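Local atomic coordinates of PKS_KS domain-containing protein (Photorhabdus luminescens subsp. laumondii, PDB entry 6SMO), a protein that probably works as a 3-oxoacyl-[acyl-carrier-protein] synthase, a thiolase-fold ketosynthase of the kind that condenses acyl chains during fatty acid or polyketide assembly. Residues Ala247-Ser252 and Asn396-Asp401; Gly279-Ala284 and Glu385-Tyr390; Arg310-Ala315 and His432-Met437; Gly35-Thr40 and Leu101-Met106; Asn49-Gly54 and Asn361-Met366. One frame throughout, in Å; residues are numbered along the deposited sequence.

Contact 1 (Ala247-Ser252 and Asn396-Asp401); sequences ATCPFS and NYQTPD
Asn-396 lays its carboxamide beside the backbone of Thr-248, and the two loops are joined through that amide by a direct hydrogen bond. ND2 donates to Thr-248 O over 2.9 Å. The N-H points almost straight at the oxygen (173°), end-on to the carbonyl, and the acceptor lies in the plane of the amide. A side-chain amide that bonds a main-chain carbonyl in this way joins two irregular segments that have no repeating backbone ladder between them. Just beyond the bond, CB of Asn-396 sits 4.1 Å from CB of Cys-249.

From Cys-249 to Ser-252 the chain makes a type II beta turn, and Tyr-397 brings its ring alongside, swung toward the turn by a chi1 of -167°. Pro-250 O faces the ring edge near its plane, 4.1 Å from Tyr-397 CD1. Phe-251 O approaches obliquely, at 3.7 Å from Tyr-397 CE1. Ser-252, deeply covered by the second loop, sets its OG over the start of that loop, 3.4 Å from Tyr-397 CA and oblique to the ring, 3.6 Å from Tyr-397 CD1. At the far end, Asp-401 CB rests 3.8 Å from Phe-251 O.

The phenyl ring of Phe-251 leads away from this interface and stacks with Tyr-408. Arg-255 makes a salt bridge with Asp-401 OD2 and bonds Ser-252 O, while Asp-401 OD1 accepts from Asp-403 N. Loop 247-252 touches both helix 337-350, through Pro-250 and Phe-251, and the short helix 364-367, where Thr-248 OG1 is hydrogen-bonded to Lys-364 O.

Contact 2 (Gly279-Ala284 and Glu385-Tyr390); sequences GAHIYA and EIEKQY
His-281 reaches across to Glu-387 soon after Gly-279 has closed helix 272-277 with a Schellman motif. A chi1 of 170° throws the imidazole out opposite the main-chain nitrogen, toward the end of helix 372-388. NE2 donates to Glu-387 OE1 over 2.9 Å, but the N-H...O angle of 139° makes this a weak, bent bond. The carboxylate oxygen meets the edge of the imidazole near its plane, while the ring and carboxylate planes stand almost perpendicular, 86° apart.

Beyond Ile-282, whose side chain leads away to Val-30 on strand 29-37, comes Tyr-283. One face of its ring receives the histidine: His-281 CE1 lies 3.8 Å above the plane, over the ring centre. Across the contact Glu-387 is drawn in as well, through its aliphatic part, since CG stands 3.6 Å from Tyr-283 CD1. The chain of Glu-387 bends at chi2, so that its methylene packs by the tyrosine and its carboxylate still meets the histidine. The phenol end of Tyr-283 makes a weak hydrogen bond with Asp-110.

Ala-284, where the chain approaches strand 284-293, points its methyl at the helix. Its CB is 4.0 Å from Ile-386 CD1 and 4.1 Å from Ile-386 CG2, a small apolar contact between two buried residues.

The chemistry thus grades from buried hydrocarbon at Ala-284 to a polar pair at the exposed His-281. A nearby carboxylate would be expected to stabilise a protonated imidazole, although the bent geometry suggests that the pair adds modestly to what the apolar contacts provide.

Contact 3 (Arg310-Ala315 and His432-Met437); sequences RCIDMA and HSVIVM
Cys-311, Ile-312 and Ala-315 form the surface of helix 306-319 that packs on Val-434 and its strand neighbours, an alpha-on-beta layer contact of the layered alpha-beta-alpha-beta-alpha thiolase fold. The axes of helix 310-315 and strand 432-437 run roughly the same way, 32° apart, and approach to 7.8 Å, consistent with the small Cys-311 and Ala-315 pointing at the strand.

Val-434 is the main bump. Its two methyls diverge into the hollow between successive helical turns: CG1 settles 3.8 Å from Ala-315 CB, whereas CG2 lies between Cys-311 SG, at 3.7 Å, and Ile-312 CG1, at 3.9 Å. The chi1 of Cys-311, -164°, sends its sulfur past the side of the valine to the strand backbone. Two residues on, Val-436 adds a single methyl, CG2, 3.9 Å from Ala-315 CB.

Ile-435 and Met-437 point off the other face of the strand, where they meet helix 372-388. The sheet is therefore clad on both sides. At the N-terminal end of the segment, His-432 directs its ring nitrogens to Asn-294 and Ser-426; at the other end, Val-436 CG2 lies 3.6 Å from Ala-315 O.

Contact 4 (Gly35-Thr40 and Leu101-Met106); sequences GVVAPT and LDAAEM
Val-37 takes a chi1 of 179°, in which CG1 trails opposite the main-chain nitrogen and the other methyl, CG2, is turned to the flank of the helix, 4.0 Å from Asp-102 CB. That methylene crosses the valine branch at a slant, and the same methyl lies 4.4 Å from Ala-103 CB. Met-106 has CG anti to its carbonyl carbon and an extended chain beyond. Its sulfur is thereby carried along the strand, where SD comes to 3.8 Å from Val-36 O.

Between these two side chains the helix and strand meet backbone to backbone. Gly-35, bare of any side chain, lets Ala-103 come so near that their CA atoms are 4.5 Å apart. A CA-H...O contact runs from Gly-35 CA to Ala-103 O, with 165° at the hydrogen. Met-106 CB covers the same glycine from farther along the helix, 3.9 Å from Gly-35 CA.

Close passage of this kind brings the axes of strand 35-37 and helix 101-106 to 6.2 Å as they run roughly antiparallel, at 150°. In this thiolase fold helix 95-111 covers one face of the N-terminal-half sheet, in which strand 29-37 is next to strand 263-271; on its other edge strand 284-293 continues the sheet into the C-terminal half. The opposite face of the strand belongs to Val-36, which points away from helix 95-111 and packs on Ile-377 and Val-380 of helix 372-388.

At the margin of the contact, the carboxylate of Asp-102 stays within its own helix, where OD2 accepts from Gln-98 NE2.

Contact 5 (Asn49-Gly54 and Asn361-Met366); sequences NNIHNG and NSLKSM
Met-366 and Ile-51 carry the contact between the end of helix 44-53 and the short helix 364-367, their side chains crossing at about a right angle. CB of Met-366 leaves the backbone in the direction of helix 44-53 and packs against Thr-40 on the way. CG carries the chain onward to the sulfur. SD then lies beside the helix backbone, 3.6 Å from Ile-51 CA and 3.8 Å from Gly-54 CA, the positive-phi residue that follows the helix. A bend at the last torsion (chi3 -103°) turns the terminal methyl over Ile-51, between its CB and its carbonyl oxygen: CE stands 3.8 Å from Ile-51 CB and 3.6 Å from Ile-51 O.

Ile-51 also serves a second partner. Its CG2 is 3.9 Å from Leu-363 CD1, and its own CD1 is 4.0 Å from the same methyl, so one branch of the leucine lies across two ends of the isoleucine. The contact is made by sulfur and hydrocarbon, without a cross-segment polar bond.

Helix 372-388 packs on the same cluster, touched by Ile-51 at Ala-381 and by Leu-363 at Ile-377, while strand 29-37 leads into the loop that bears Thr-40.

Contacts 3 and 4 are the layer contacts of the fold: each presses a helix on the sheet through buried, largely apolar groups, contact 4 on its N-terminal-half strands and contact 3 on its C-terminal-half strands, about 26 Å apart between contact centres. Contact 5 is buried too, but joins two helix ends. Contact 1, also mostly buried, pairs loops through one side-chain to main-chain hydrogen bond and packing round a turn, whereas contact 2 is partly exposed and ends in a weak, bent histidine-carboxylate hydrogen bond. Ile-386 of contact 2 meets Met-437 of contact 3, and Glu-385 probably bonds Asn-361 of contact 5. Thr-40 joins contact 4 to contact 5. Contact 1 meets contact 5 through a probable hydrogen bond of Thr-248 OG1 with Lys-364 O, and Ser-365 packs on Pro-250.

Contact 1 (Ala247-Ser252 and Asn396-Asp401)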
# COMPACT_ATOMS: atom_id res chain seq x y z
N ALA B 247 15.12 16.58 16.97
CA ALA B 247 15.10 15.10 16.92
C ALA B 247 15.05 14.62 15.46
O ALA B 247 15.65 13.56 15.17
CB ALA B 247 13.94 14.56 17.71
N THR B 248 14.37 15.36 14.58
CA THR B 248 14.34 15.15 13.11
C THR B 248 15.36 16.09 12.46
O THR B 248 15.09 17.31 12.41
CB THR B 248 12.92 15.27 12.53
OG1 THR B 248 13.02 15.18 11.11
CG2 THR B 248 12.21 16.56 12.90
N CYS B 249 16.50 15.55 12.02
CA CYS B 249 17.64 16.29 11.41
C CYS B 249 18.18 15.50 10.21
O CYS B 249 19.18 14.80 10.33
CB CYS B 249 18.74 16.54 12.43
SG CYS B 249 19.21 15.06 13.37
N PRO B 250 17.52 15.58 9.03
CA PRO B 250 17.96 14.86 7.84
C PRO B 250 19.36 15.25 7.36
O PRO B 250 19.66 16.43 7.31
CB PRO B 250 16.92 15.24 6.77
CG PRO B 250 15.71 15.69 7.56
CD PRO B 250 16.28 16.34 8.80
N PHE B 251 20.18 14.24 7.03
CA PHE B 251 21.55 14.36 6.44
C PHE B 251 22.56 14.84 7.49
O PHE B 251 23.73 15.06 7.12
CB PHE B 251 21.55 15.27 5.21
CG PHE B 251 20.50 14.93 4.18
CD1 PHE B 251 20.61 13.78 3.41
CD2 PHE B 251 19.40 15.76 3.98
CE1 PHE B 251 19.65 13.47 2.47
CE2 PHE B 251 18.44 15.44 3.04
CZ PHE B 251 18.56 14.30 2.28
N SER B 252 22.14 14.97 8.76
CA SER B 252 23.01 15.35 9.90
C SER B 252 23.65 14.08 10.50
O SER B 252 23.03 13.01 10.39
CB SER B 252 22.24 16.11 10.95
OG SER B 252 21.73 17.32 10.42
N ASN B 396 17.50 22.11 11.44
CA ASN B 396 18.12 21.26 12.50
C ASN B 396 19.40 20.60 11.96
O ASN B 396 19.76 19.52 12.47
CB ASN B 396 17.13 20.22 13.03
CG ASN B 396 15.78 20.81 13.38
OD1 ASN B 396 15.69 21.96 13.81
ND2 ASN B 396 14.73 20.03 13.20
N TYR B 397 20.06 21.22 10.98
CA TYR B 397 21.34 20.74 10.40
C TYR B 397 22.48 21.11 11.36
O TYR B 397 22.89 22.29 11.39
CB TYR B 397 21.58 21.30 9.00
CG TYR B 397 22.69 20.60 8.25
CD1 TYR B 397 22.44 19.43 7.55
CD2 TYR B 397 23.98 21.10 8.25
CE1 TYR B 397 23.45 18.77 6.86
CE2 TYR B 397 25.00 20.46 7.57
CZ TYR B 397 24.74 19.29 6.87
OH TYR B 397 25.74 18.65 6.20
N GLN B 398 22.97 20.12 12.12
CA GLN B 398 24.00 20.29 13.18
C GLN B 398 25.37 19.98 12.58
O GLN B 398 25.86 20.82 11.80
CB GLN B 398 23.63 19.42 14.39
CG GLN B 398 22.33 19.85 15.07
CD GLN B 398 21.76 18.77 15.95
OE1 GLN B 398 22.47 18.14 16.74
NE2 GLN B 398 20.46 18.54 15.84
N THR B 399 25.96 18.82 12.91
CA THR B 399 27.30 18.39 12.42
C THR B 399 27.14 17.77 11.03
O THR B 399 26.31 16.88 10.84
CB THR B 399 27.96 17.41 13.39
OG1 THR B 399 27.84 17.93 14.72
CG2 THR B 399 29.42 17.16 13.08
N PRO B 400 27.92 18.22 10.02
CA PRO B 400 27.85 17.63 8.68
C PRO B 400 28.44 16.21 8.64
O PRO B 400 29.52 16.01 9.16
CB PRO B 400 28.68 18.59 7.81
CG PRO B 400 29.65 19.23 8.78
CD PRO B 400 28.91 19.31 10.10
N ASP B 401 27.70 15.27 8.04
CA ASP B 401 28.11 13.85 7.86
C ASP B 401 29.11 13.77 6.71
O ASP B 401 28.86 14.34 5.65
CB ASP B 401 26.89 12.96 7.62
CG ASP B 401 27.14 11.47 7.83
OD1 ASP B 401 28.10 10.94 7.23
OD2 ASP B 401 26.37 10.85 8.59

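Contact 2 (Gly279-Ala284 and Glu385-Tyr390)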
# COMPACT_ATOMS: atom_id res chain seq x y z
N GLY B 279 -9.43 27.96 -18.40
CA GLY B 279 -8.53 29.07 -18.01
C GLY B 279 -8.01 28.91 -16.59
O GLY B 279 -7.88 29.93 -15.90
N ALA B 280 -7.70 27.67 -16.19
CA ALA B 280 -7.25 27.31 -14.82
C ALA B 280 -5.80 27.77 -14.61
O ALA B 280 -5.05 27.82 -15.60
CB ALA B 280 -7.39 25.82 -14.61
N HIS B 281 -5.45 28.08 -13.36
CA HIS B 281 -4.06 28.38 -12.92
C HIS B 281 -3.28 27.07 -12.78
O HIS B 281 -3.80 26.15 -12.12
CB HIS B 281 -4.05 29.18 -11.61
CG HIS B 281 -2.69 29.30 -11.00
ND1 HIS B 281 -2.27 28.49 -9.97
CD2 HIS B 281 -1.66 30.11 -11.30
CE1 HIS B 281 -1.04 28.81 -9.64
NE2 HIS B 281 -0.64 29.80 -10.44
N ILE B 282 -2.09 27.00 -13.37
CA ILE B 282 -1.21 25.78 -13.39
C ILE B 282 -0.02 26.02 -12.46
O ILE B 282 0.76 26.96 -12.71
CB ILE B 282 -0.76 25.46 -14.83
CG1 ILE B 282 -1.96 25.18 -15.75
CG2 ILE B 282 0.23 24.30 -14.85
CD1 ILE B 282 -1.66 25.34 -17.22
N TYR B 283 0.12 25.18 -11.42
CA TYR B 283 1.24 25.20 -10.45
C TYR B 283 2.50 24.65 -11.13
O TYR B 283 3.52 25.36 -11.18
CB TYR B 283 0.89 24.41 -9.19
CG TYR B 283 0.00 25.14 -8.22
CD1 TYR B 283 0.54 25.89 -7.19
CD2 TYR B 283 -1.38 25.09 -8.32
CE1 TYR B 283 -0.26 26.58 -6.29
CE2 TYR B 283 -2.20 25.76 -7.43
CZ TYR B 283 -1.64 26.51 -6.41
OH TYR B 283 -2.43 27.18 -5.52
N ALA B 284 2.41 23.42 -11.64
CA ALA B 284 3.53 22.68 -12.29
C ALA B 284 2.99 21.52 -13.13
O ALA B 284 1.83 21.12 -12.92
CB ALA B 284 4.49 22.19 -11.23
N GLU B 385 6.91 25.43 -4.40
CA GLU B 385 8.35 25.78 -4.58
C GLU B 385 8.60 26.18 -6.04
O GLU B 385 9.28 27.20 -6.25
CB GLU B 385 9.25 24.60 -4.18
CG GLU B 385 9.50 24.52 -2.69
CD GLU B 385 10.33 23.32 -2.27
OE1 GLU B 385 9.92 22.18 -2.57
OE2 GLU B 385 11.40 23.52 -1.65
N ILE B 386 8.09 25.39 -7.00
CA ILE B 386 8.26 25.63 -8.46
C ILE B 386 7.52 26.91 -8.86
O ILE B 386 8.09 27.71 -9.63
CB ILE B 386 7.79 24.40 -9.28
CG1 ILE B 386 8.71 23.20 -9.06
CG2 ILE B 386 7.66 24.75 -10.76
CD1 ILE B 386 8.13 21.88 -9.50
N GLU B 387 6.29 27.08 -8.35
CA GLU B 387 5.43 28.27 -8.60
C GLU B 387 6.16 29.55 -8.17
O GLU B 387 6.25 30.48 -9.00
CB GLU B 387 4.10 28.15 -7.85
CG GLU B 387 2.89 28.10 -8.76
CD GLU B 387 2.34 29.47 -9.15
OE1 GLU B 387 2.24 29.73 -10.37
OE2 GLU B 387 2.01 30.25 -8.24
N LYS B 388 6.66 29.58 -6.94
CA LYS B 388 7.21 30.79 -6.28
C LYS B 388 8.73 30.88 -6.48
O LYS B 388 9.33 31.84 -5.97
CB LYS B 388 6.82 30.79 -4.80
CG LYS B 388 5.34 31.02 -4.53
CD LYS B 388 4.89 30.60 -3.14
CE LYS B 388 3.40 30.77 -2.93
NZ LYS B 388 3.04 32.18 -2.65
N GLN B 389 9.32 29.92 -7.22
CA GLN B 389 10.77 29.87 -7.54
C GLN B 389 11.59 30.04 -6.25
O GLN B 389 12.59 30.79 -6.27
CB GLN B 389 11.14 30.93 -8.58
CG GLN B 389 10.47 30.73 -9.93
CD GLN B 389 11.09 29.62 -10.74
OE1 GLN B 389 10.93 28.44 -10.43
NE2 GLN B 389 11.81 29.99 -11.78
N TYR B 390 11.16 29.38 -5.17
CA TYR B 390 11.82 29.37 -3.84
C TYR B 390 12.04 27.92 -3.41
O TYR B 390 11.23 27.05 -3.80
CB TYR B 390 11.00 30.15 -2.81
CG TYR B 390 11.69 30.37 -1.49
CD1 TYR B 390 12.49 31.48 -1.27
CD2 TYR B 390 11.55 29.46 -0.45
CE1 TYR B 390 13.13 31.69 -0.06
CE2 TYR B 390 12.19 29.65 0.77
CZ TYR B 390 12.98 30.77 0.96
OH TYR B 390 13.60 30.97 2.16

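Contact 3 (Arg310-Ala315 and His432-Met437)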
# COMPACT_ATOMS: atom_id res chain seq x y z
N ARG B 310 18.05 3.53 -10.21
CA ARG B 310 17.37 2.94 -11.40
C ARG B 310 15.96 3.53 -11.53
O ARG B 310 15.53 3.77 -12.68
CB ARG B 310 17.32 1.41 -11.31
CG ARG B 310 17.23 0.72 -12.66
CD ARG B 310 17.21 -0.80 -12.59
NE ARG B 310 15.85 -1.35 -12.67
CZ ARG B 310 15.09 -1.68 -11.63
NH1 ARG B 310 13.88 -2.17 -11.84
NH2 ARG B 310 15.52 -1.54 -10.39
N CYS B 311 15.29 3.77 -10.41
CA CYS B 311 13.92 4.35 -10.33
C CYS B 311 13.92 5.79 -10.85
O CYS B 311 12.98 6.15 -11.59
CB CYS B 311 13.38 4.31 -8.90
SG CYS B 311 11.59 4.57 -8.80
N ILE B 312 14.93 6.58 -10.47
CA ILE B 312 15.14 7.99 -10.95
C ILE B 312 15.34 7.97 -12.47
O ILE B 312 14.76 8.83 -13.15
CB ILE B 312 16.33 8.66 -10.22
CG1 ILE B 312 16.07 8.83 -8.72
CG2 ILE B 312 16.67 9.99 -10.87
CD1 ILE B 312 17.33 8.99 -7.90
N ASP B 313 16.14 7.02 -12.96
CA ASP B 313 16.51 6.87 -14.40
C ASP B 313 15.25 6.57 -15.22
O ASP B 313 15.09 7.18 -16.29
CB ASP B 313 17.57 5.79 -14.59
CG ASP B 313 18.22 5.80 -15.96
OD1 ASP B 313 18.74 6.86 -16.35
OD2 ASP B 313 18.18 4.75 -16.64
N MET B 314 14.40 5.66 -14.74
CA MET B 314 13.17 5.20 -15.45
C MET B 314 12.10 6.30 -15.42
O MET B 314 11.33 6.38 -16.39
CB MET B 314 12.61 3.91 -14.84
CG MET B 314 13.45 2.69 -15.15
SD MET B 314 12.48 1.16 -15.20
CE MET B 314 11.90 1.08 -13.51
N ALA B 315 12.07 7.11 -14.35
CA ALA B 315 11.15 8.26 -14.19
C ALA B 315 11.48 9.34 -15.23
O ALA B 315 10.53 9.96 -15.75
CB ALA B 315 11.24 8.80 -12.79
N HIS B 432 10.66 1.81 -3.85
CA HIS B 432 11.13 3.15 -4.26
C HIS B 432 10.16 3.72 -5.30
O HIS B 432 9.75 2.96 -6.19
CB HIS B 432 12.56 3.09 -4.81
CG HIS B 432 13.58 2.71 -3.79
ND1 HIS B 432 13.92 3.53 -2.74
CD2 HIS B 432 14.34 1.60 -3.67
CE1 HIS B 432 14.85 2.95 -2.00
NE2 HIS B 432 15.12 1.76 -2.55
N SER B 433 9.82 5.01 -5.18
CA SER B 433 8.90 5.73 -6.10
C SER B 433 9.43 7.14 -6.36
O SER B 433 9.81 7.83 -5.39
CB SER B 433 7.50 5.76 -5.54
OG SER B 433 6.92 4.47 -5.57
N VAL B 434 9.47 7.54 -7.64
CA VAL B 434 9.97 8.86 -8.11
C VAL B 434 8.94 9.46 -9.09
O VAL B 434 8.44 8.70 -9.94
CB VAL B 434 11.36 8.73 -8.78
CG1 VAL B 434 11.88 10.06 -9.29
CG2 VAL B 434 12.37 8.08 -7.84
N ILE B 435 8.64 10.75 -8.94
CA ILE B 435 7.87 11.55 -9.93
C ILE B 435 8.75 12.73 -10.38
O ILE B 435 9.48 13.27 -9.53
CB ILE B 435 6.51 12.03 -9.38
CG1 ILE B 435 6.65 12.77 -8.04
CG2 ILE B 435 5.53 10.87 -9.27
CD1 ILE B 435 5.48 13.67 -7.71
N VAL B 436 8.68 13.07 -11.67
CA VAL B 436 9.42 14.22 -12.28
C VAL B 436 8.42 15.36 -12.49
O VAL B 436 7.51 15.18 -13.32
CB VAL B 436 10.11 13.81 -13.59
CG1 VAL B 436 10.86 14.98 -14.22
CG2 VAL B 436 11.05 12.63 -13.39
N MET B 437 8.58 16.46 -11.76
CA MET B 437 7.77 17.69 -11.92
C MET B 437 8.57 18.73 -12.71
O MET B 437 9.81 18.67 -12.68
CB MET B 437 7.36 18.27 -10.56
CG MET B 437 6.32 17.42 -9.85
SD MET B 437 5.33 18.38 -8.69
CE MET B 437 4.11 17.15 -8.22

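Contact 4 (Gly35-Thr40 and Leu101-Met106)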
# COMPACT_ATOMS: atom_id res chain seq x y z
N GLY B 35 -4.30 21.30 -1.77
CA GLY B 35 -4.90 21.30 -0.42
C GLY B 35 -4.05 20.48 0.54
O GLY B 35 -3.68 19.35 0.17
N VAL B 36 -3.74 21.03 1.71
CA VAL B 36 -2.80 20.41 2.69
C VAL B 36 -3.29 20.66 4.12
O VAL B 36 -3.71 21.80 4.42
CB VAL B 36 -1.36 20.92 2.48
CG1 VAL B 36 -1.25 22.43 2.60
CG2 VAL B 36 -0.37 20.23 3.41
N VAL B 37 -3.26 19.61 4.95
CA VAL B 37 -3.39 19.66 6.43
C VAL B 37 -2.10 19.07 7.01
O VAL B 37 -1.98 17.83 7.03
CB VAL B 37 -4.64 18.88 6.92
CG1 VAL B 37 -4.77 18.91 8.44
CG2 VAL B 37 -5.91 19.39 6.26
N ALA B 38 -1.17 19.92 7.44
CA ALA B 38 0.18 19.54 7.90
C ALA B 38 0.47 20.15 9.27
O ALA B 38 -0.15 21.14 9.66
CB ALA B 38 1.21 19.96 6.89
N PRO B 39 1.42 19.57 10.06
CA PRO B 39 1.83 20.16 11.33
C PRO B 39 2.47 21.55 11.19
O PRO B 39 2.39 22.31 12.14
CB PRO B 39 2.87 19.16 11.88
CG PRO B 39 2.55 17.87 11.16
CD PRO B 39 2.10 18.30 9.78
N THR B 40 3.09 21.83 10.04
CA THR B 40 3.72 23.14 9.71
C THR B 40 2.63 24.19 9.45
O THR B 40 2.88 25.37 9.78
CB THR B 40 4.68 23.02 8.52
OG1 THR B 40 4.06 22.23 7.51
CG2 THR B 40 6.01 22.40 8.90
N LEU B 101 -11.08 14.89 3.84
CA LEU B 101 -12.24 15.75 3.49
C LEU B 101 -11.84 17.23 3.52
O LEU B 101 -12.31 17.98 2.64
CB LEU B 101 -13.40 15.48 4.45
CG LEU B 101 -14.50 14.56 3.92
CD1 LEU B 101 -14.01 13.12 3.81
CD2 LEU B 101 -15.74 14.63 4.79
N ASP B 102 -11.01 17.63 4.49
CA ASP B 102 -10.55 19.04 4.68
C ASP B 102 -9.63 19.43 3.53
O ASP B 102 -9.85 20.51 2.94
CB ASP B 102 -9.86 19.22 6.03
CG ASP B 102 -10.78 19.06 7.23
OD1 ASP B 102 -12.00 19.24 7.07
OD2 ASP B 102 -10.26 18.76 8.33
N ALA B 103 -8.63 18.59 3.22
CA ALA B 103 -7.62 18.82 2.16
C ALA B 103 -8.30 18.85 0.78
O ALA B 103 -7.94 19.72 -0.03
CB ALA B 103 -6.56 17.74 2.23
N ALA B 104 -9.24 17.93 0.54
CA ALA B 104 -10.01 17.82 -0.73
C ALA B 104 -10.81 19.10 -0.97
O ALA B 104 -10.82 19.58 -2.12
CB ALA B 104 -10.90 16.60 -0.69
N GLU B 105 -11.46 19.63 0.08
CA GLU B 105 -12.28 20.86 0.04
C GLU B 105 -11.40 22.05 -0.37
O GLU B 105 -11.82 22.82 -1.26
CB GLU B 105 -12.96 21.11 1.39
CG GLU B 105 -13.96 22.26 1.38
CD GLU B 105 -15.09 22.11 0.38
OE1 GLU B 105 -15.70 21.02 0.33
OE2 GLU B 105 -15.35 23.08 -0.36
N MET B 106 -10.22 22.17 0.24
CA MET B 106 -9.23 23.26 -0.02
C MET B 106 -8.69 23.14 -1.45
O MET B 106 -8.55 24.19 -2.11
CB MET B 106 -8.07 23.19 0.97
CG MET B 106 -8.46 23.60 2.38
SD MET B 106 -7.16 23.26 3.59
CE MET B 106 -7.77 24.23 4.97

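Contact 5 (Asn49-Gly54 and Asn361-Met366)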
# COMPACT_ATOMS: atom_id res chain seq x y z
N ASN B 49 4.12 29.73 4.35
CA ASN B 49 4.76 30.79 5.18
C ASN B 49 5.72 30.15 6.20
O ASN B 49 6.84 30.66 6.35
CB ASN B 49 3.73 31.67 5.89
CG ASN B 49 2.97 32.59 4.95
OD1 ASN B 49 3.49 32.97 3.90
ND2 ASN B 49 1.75 32.94 5.31
N ASN B 50 5.28 29.08 6.86
CA ASN B 50 6.03 28.42 7.96
C ASN B 50 7.26 27.69 7.39
O ASN B 50 8.35 27.84 7.98
CB ASN B 50 5.13 27.49 8.79
CG ASN B 50 4.17 28.25 9.68
OD1 ASN B 50 2.97 28.03 9.65
ND2 ASN B 50 4.70 29.17 10.48
N ILE B 51 7.10 26.94 6.29
CA ILE B 51 8.20 26.14 5.68
C ILE B 51 9.18 27.08 4.97
O ILE B 51 10.37 26.72 4.88
CB ILE B 51 7.67 25.03 4.74
CG1 ILE B 51 6.99 25.58 3.48
CG2 ILE B 51 6.77 24.07 5.50
CD1 ILE B 51 6.89 24.57 2.35
N HIS B 52 8.71 28.24 4.50
CA HIS B 52 9.54 29.31 3.88
C HIS B 52 10.56 29.82 4.90
O HIS B 52 11.76 29.88 4.56
CB HIS B 52 8.65 30.45 3.36
CG HIS B 52 9.41 31.54 2.69
ND1 HIS B 52 9.99 32.58 3.39
CD2 HIS B 52 9.70 31.76 1.39
CE1 HIS B 52 10.60 33.39 2.56
NE2 HIS B 52 10.43 32.91 1.32
N ASN B 53 10.09 30.16 6.11
CA ASN B 53 10.90 30.77 7.20
C ASN B 53 11.74 29.69 7.90
O ASN B 53 12.71 30.06 8.59
CB ASN B 53 10.01 31.50 8.21
CG ASN B 53 9.13 32.56 7.57
OD1 ASN B 53 9.50 33.16 6.56
ND2 ASN B 53 7.96 32.79 8.15
N GLY B 54 11.37 28.41 7.74
CA GLY B 54 12.08 27.26 8.33
C GLY B 54 11.63 27.00 9.76
O GLY B 54 12.49 26.65 10.59
N ASN B 361 16.56 18.89 -0.52
CA ASN B 361 15.95 19.19 0.80
C ASN B 361 15.01 18.05 1.24
O ASN B 361 14.65 17.21 0.40
CB ASN B 361 15.21 20.53 0.81
CG ASN B 361 14.12 20.64 -0.24
OD1 ASN B 361 13.83 19.68 -0.95
ND2 ASN B 361 13.52 21.82 -0.35
N SER B 362 14.67 18.05 2.53
CA SER B 362 13.67 17.16 3.18
C SER B 362 12.72 18.01 4.02
O SER B 362 13.21 18.76 4.89
CB SER B 362 14.35 16.11 4.01
OG SER B 362 13.40 15.30 4.69
N LEU B 363 11.41 17.90 3.78
CA LEU B 363 10.36 18.64 4.52
C LEU B 363 10.16 18.01 5.91
O LEU B 363 9.63 18.70 6.80
CB LEU B 363 9.05 18.63 3.72
CG LEU B 363 8.02 19.69 4.13
CD1 LEU B 363 8.42 21.06 3.61
CD2 LEU B 363 6.64 19.32 3.63
N LYS B 364 10.58 16.75 6.08
CA LYS B 364 10.39 15.95 7.32
C LYS B 364 11.21 16.55 8.48
O LYS B 364 10.98 16.12 9.62
CB LYS B 364 10.78 14.49 7.08
CG LYS B 364 9.88 13.73 6.12
CD LYS B 364 10.25 12.26 5.99
CE LYS B 364 9.37 11.49 5.02
NZ LYS B 364 9.59 11.90 3.62
N SER B 365 12.12 17.48 8.20
CA SER B 365 12.90 18.24 9.22
C SER B 365 11.97 19.19 9.99
O SER B 365 12.27 19.48 11.16
CB SER B 365 14.05 18.99 8.59
OG SER B 365 13.59 19.92 7.62
N MET B 366 10.90 19.67 9.34
CA MET B 366 9.89 20.60 9.93
C MET B 366 8.61 19.84 10.27
O MET B 366 8.07 20.05 11.37
CB MET B 366 9.57 21.73 8.95
CG MET B 366 10.78 22.55 8.55
SD MET B 366 10.36 23.96 7.49
CE MET B 366 10.88 23.35 5.89